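Local coordinates for protein carbonic anhydrase (Porphyridium purpureum, PDB 1DDZ) that probably catalyses the reversible hydration of carbon dioxide to hydrogencarbonate, as a zinc-dependent carbonic anhydrase of the beta class, at residues S77-N82 / Y214-G219. Sequence-based numbering, arbitrary orientation.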
ATOM      1  N   SER A  77      -4.642  -1.376  21.694  1.00 37.77           N
ATOM      2  CA  SER A  77      -5.912  -1.327  22.400  1.00 41.20           C
ATOM      3  C   SER A  77      -6.094  -2.293  23.538  1.00 41.21           C
ATOM      4  O   SER A  77      -5.843  -3.500  23.449  1.00 44.01           O
ATOM      5  CB  SER A  77      -7.095  -1.339  21.400  1.00 45.44           C
ATOM      6  OG  SER A  77      -7.102  -0.036  20.792  1.00 45.47           O
ATOM      7  N   ARG A  78      -6.430  -1.713  24.666  1.00 39.84           N
ATOM      8  CA  ARG A  78      -6.571  -2.454  25.904  1.00 40.09           C
ATOM      9  C   ARG A  78      -7.874  -3.174  26.086  1.00 35.91           C
ATOM     10  O   ARG A  78      -8.120  -3.695  27.164  1.00 40.65           O
ATOM     11  CB  ARG A  78      -6.304  -1.556  27.123  1.00 43.89           C
ATOM     12  CG  ARG A  78      -4.928  -0.919  27.100  1.00 48.28           C
ATOM     13  CD  ARG A  78      -4.780   0.084  28.202  1.00 54.32           C
ATOM     14  NE  ARG A  78      -3.375   0.362  28.489  1.00 59.42           N
ATOM     15  CZ  ARG A  78      -2.955   1.320  29.308  1.00 64.68           C
ATOM     16  NH1 ARG A  78      -3.837   2.105  29.921  1.00 67.05           N
ATOM     17  NH2 ARG A  78      -1.657   1.477  29.548  1.00 68.90           N
ATOM     18  N   VAL A  79      -8.724  -3.202  25.074  1.00 30.06           N
ATOM     19  CA  VAL A  79      -9.973  -3.928  25.198  1.00 26.75           C
ATOM     20  C   VAL A  79     -10.401  -4.647  23.928  1.00 24.28           C
ATOM     21  O   VAL A  79     -10.526  -4.036  22.871  1.00 25.49           O
ATOM     22  CB  VAL A  79     -11.143  -3.038  25.677  1.00 24.18           C
ATOM     23  CG1 VAL A  79     -12.319  -3.911  26.098  1.00 19.24           C
ATOM     24  CG2 VAL A  79     -10.709  -2.140  26.832  1.00 20.64           C
ATOM     25  N   PRO A  80     -10.578  -5.977  24.009  1.00 23.19           N
ATOM     26  CA  PRO A  80     -11.007  -6.738  22.834  1.00 20.01           C
ATOM     27  C   PRO A  80     -12.373  -6.240  22.338  1.00 17.56           C
ATOM     28  O   PRO A  80     -13.290  -5.966  23.129  1.00 19.34           O
ATOM     29  CB  PRO A  80     -11.059  -8.181  23.374  1.00 17.03           C
ATOM     30  CG  PRO A  80      -9.921  -8.189  24.345  1.00 17.78           C
ATOM     31  CD  PRO A  80     -10.170  -6.892  25.097  1.00 19.38           C
ATOM     32  N   ALA A  81     -12.498  -6.153  21.024  1.00 14.52           N
ATOM     33  CA  ALA A  81     -13.694  -5.685  20.374  1.00 12.39           C
ATOM     34  C   ALA A  81     -14.954  -6.404  20.812  1.00 14.73           C
ATOM     35  O   ALA A  81     -15.960  -5.748  21.105  1.00 19.09           O
ATOM     36  CB  ALA A  81     -13.529  -5.785  18.882  1.00  7.80           C
ATOM     37  N   ASN A  82     -14.921  -7.736  20.852  1.00 13.25           N
ATOM     38  CA  ASN A  82     -16.100  -8.517  21.239  1.00 11.78           C
ATOM     39  C   ASN A  82     -16.524  -8.195  22.653  1.00 13.23           C
ATOM     40  O   ASN A  82     -17.705  -8.147  22.942  1.00 17.66           O
ATOM     41  CB  ASN A  82     -15.851 -10.023  21.105  1.00 12.69           C
ATOM     42  CG  ASN A  82     -14.887 -10.556  22.151  1.00 15.39           C
ATOM     43  OD1 ASN A  82     -13.692 -10.289  22.084  1.00 12.73           O
ATOM     44  ND2 ASN A  82     -15.410 -11.264  23.154  1.00 13.15           N
ATOM     45  N   TYR A 214     -13.703   5.473  22.837  1.00  7.00           N
ATOM     46  CA  TYR A 214     -13.898   5.194  24.230  1.00  8.24           C
ATOM     47  C   TYR A 214     -12.604   5.501  24.922  1.00 10.07           C
ATOM     48  O   TYR A 214     -11.560   5.608  24.279  1.00 10.06           O
ATOM     49  CB  TYR A 214     -14.290   3.724  24.466  1.00 13.92           C
ATOM     50  CG  TYR A 214     -13.163   2.722  24.304  1.00 14.42           C
ATOM     51  CD1 TYR A 214     -12.477   2.201  25.423  1.00 17.25           C
ATOM     52  CD2 TYR A 214     -12.780   2.291  23.042  1.00 14.12           C
ATOM     53  CE1 TYR A 214     -11.417   1.258  25.270  1.00 14.33           C
ATOM     54  CE2 TYR A 214     -11.745   1.376  22.881  1.00 18.96           C
ATOM     55  CZ  TYR A 214     -11.065   0.863  23.984  1.00 17.76           C
ATOM     56  OH  TYR A 214     -10.052   0.001  23.650  1.00 16.55           O
ATOM     57  N   GLY A 215     -12.675   5.691  26.226  1.00 10.73           N
ATOM     58  CA  GLY A 215     -11.479   5.906  27.007  1.00 11.16           C
ATOM     59  C   GLY A 215     -11.423   4.650  27.843  1.00 12.63           C
ATOM     60  O   GLY A 215     -12.453   4.201  28.359  1.00 14.25           O
ATOM     61  N   VAL A 216     -10.241   4.067  27.988  1.00 16.83           N
ATOM     62  CA  VAL A 216     -10.088   2.826  28.750  1.00 21.52           C
ATOM     63  C   VAL A 216     -10.476   2.984  30.228  1.00 23.46           C
ATOM     64  O   VAL A 216     -10.771   2.001  30.899  1.00 25.35           O
ATOM     65  CB  VAL A 216      -8.646   2.250  28.603  1.00 24.08           C
ATOM     66  CG1 VAL A 216      -7.661   3.067  29.404  1.00 23.73           C
ATOM     67  CG2 VAL A 216      -8.599   0.789  29.013  1.00 27.40           C
ATOM     68  N   GLY A 217     -10.520   4.225  30.712  1.00 23.42           N
ATOM     69  CA  GLY A 217     -10.887   4.479  32.099  1.00 20.63           C
ATOM     70  C   GLY A 217     -12.323   4.126  32.452  1.00 19.33           C
ATOM     71  O   GLY A 217     -12.656   4.064  33.621  1.00 21.87           O
ATOM     72  N   ASP A 218     -13.184   3.948  31.449  1.00 19.40           N
ATOM     73  CA  ASP A 218     -14.580   3.578  31.694  1.00 22.09           C
ATOM     74  C   ASP A 218     -15.129   2.559  30.680  1.00 24.09           C
ATOM     75  O   ASP A 218     -16.196   1.963  30.889  1.00 22.55           O
ATOM     76  CB  ASP A 218     -15.497   4.816  31.754  1.00 25.34           C
ATOM     77  CG  ASP A 218     -15.569   5.585  30.432  1.00 29.61           C
ATOM     78  OD1 ASP A 218     -16.229   6.644  30.422  1.00 31.08           O
ATOM     79  OD2 ASP A 218     -14.988   5.151  29.412  1.00 29.38           O
ATOM     80  N   GLY A 219     -14.405   2.383  29.576  1.00 21.18           N
ATOM     81  CA  GLY A 219     -14.816   1.443  28.551  1.00 19.95           C
ATOM     82  C   GLY A 219     -16.150   1.783  27.924  1.00 18.67           C
ATOM     83  O   GLY A 219     -16.777   0.927  27.307  1.00 21.02           O
TER
HETATM   84  O   HOH W   1      -8.082   0.299  25.276  1.00 35.75           O
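The ring of Tyr214 lies against Val79, in a contact that illustrates how two loops of an alpha/beta domain can be joined by apolar packing and one water bridge. The close-packed part is buried: the CG2 methyl of Val79 comes obliquely against the ring, 3.8 Å from Tyr214 CE1, and Val79 CB lies 3.8 Å from the phenolic OH. With chi1 at 74°, CG of Tyr214 sits between its own backbone N and carbonyl carbon, and from there the ring extends to the loop of Ser77, Arg78 and Val79. The hydroxyl ends 3.9 Å from Ser77 CB, and a water completes the link, lying 2.6 Å from Tyr214 OH and accepting from Arg78 N at 2.7 Å. A phenylalanine here would probably keep the ring against Val79 but leave this water, and through it the amide of Arg78, without its tie to the second loop.

The other half of the contact is more open to solvent, though the side chains still touch. Val216 CG2 lies 3.8 Å from Arg78 CB, while CG1 stands at the edge of the guanidinium, near its plane and 4.0 Å from Arg78 NH1. Thus the arginine meets the valine through van der Waals packing alone. Within 214-219, Gly215 O accepts from the backbone N atoms of both Asp218 and Gly219, closing the loop back on itself after Val216.

The side chain of Ser77 comes within about 5 Å of the bound zinc ion and touches the zinc ligand His130, so the contact borders the metal site. Its loops follow strands 69-74 and 208-214, which flank strand 124-130 in the sheet; Tyr214 packs on Cys128 and His130 of that middle strand and, together with Val79, on Leu84 of helix 81-84.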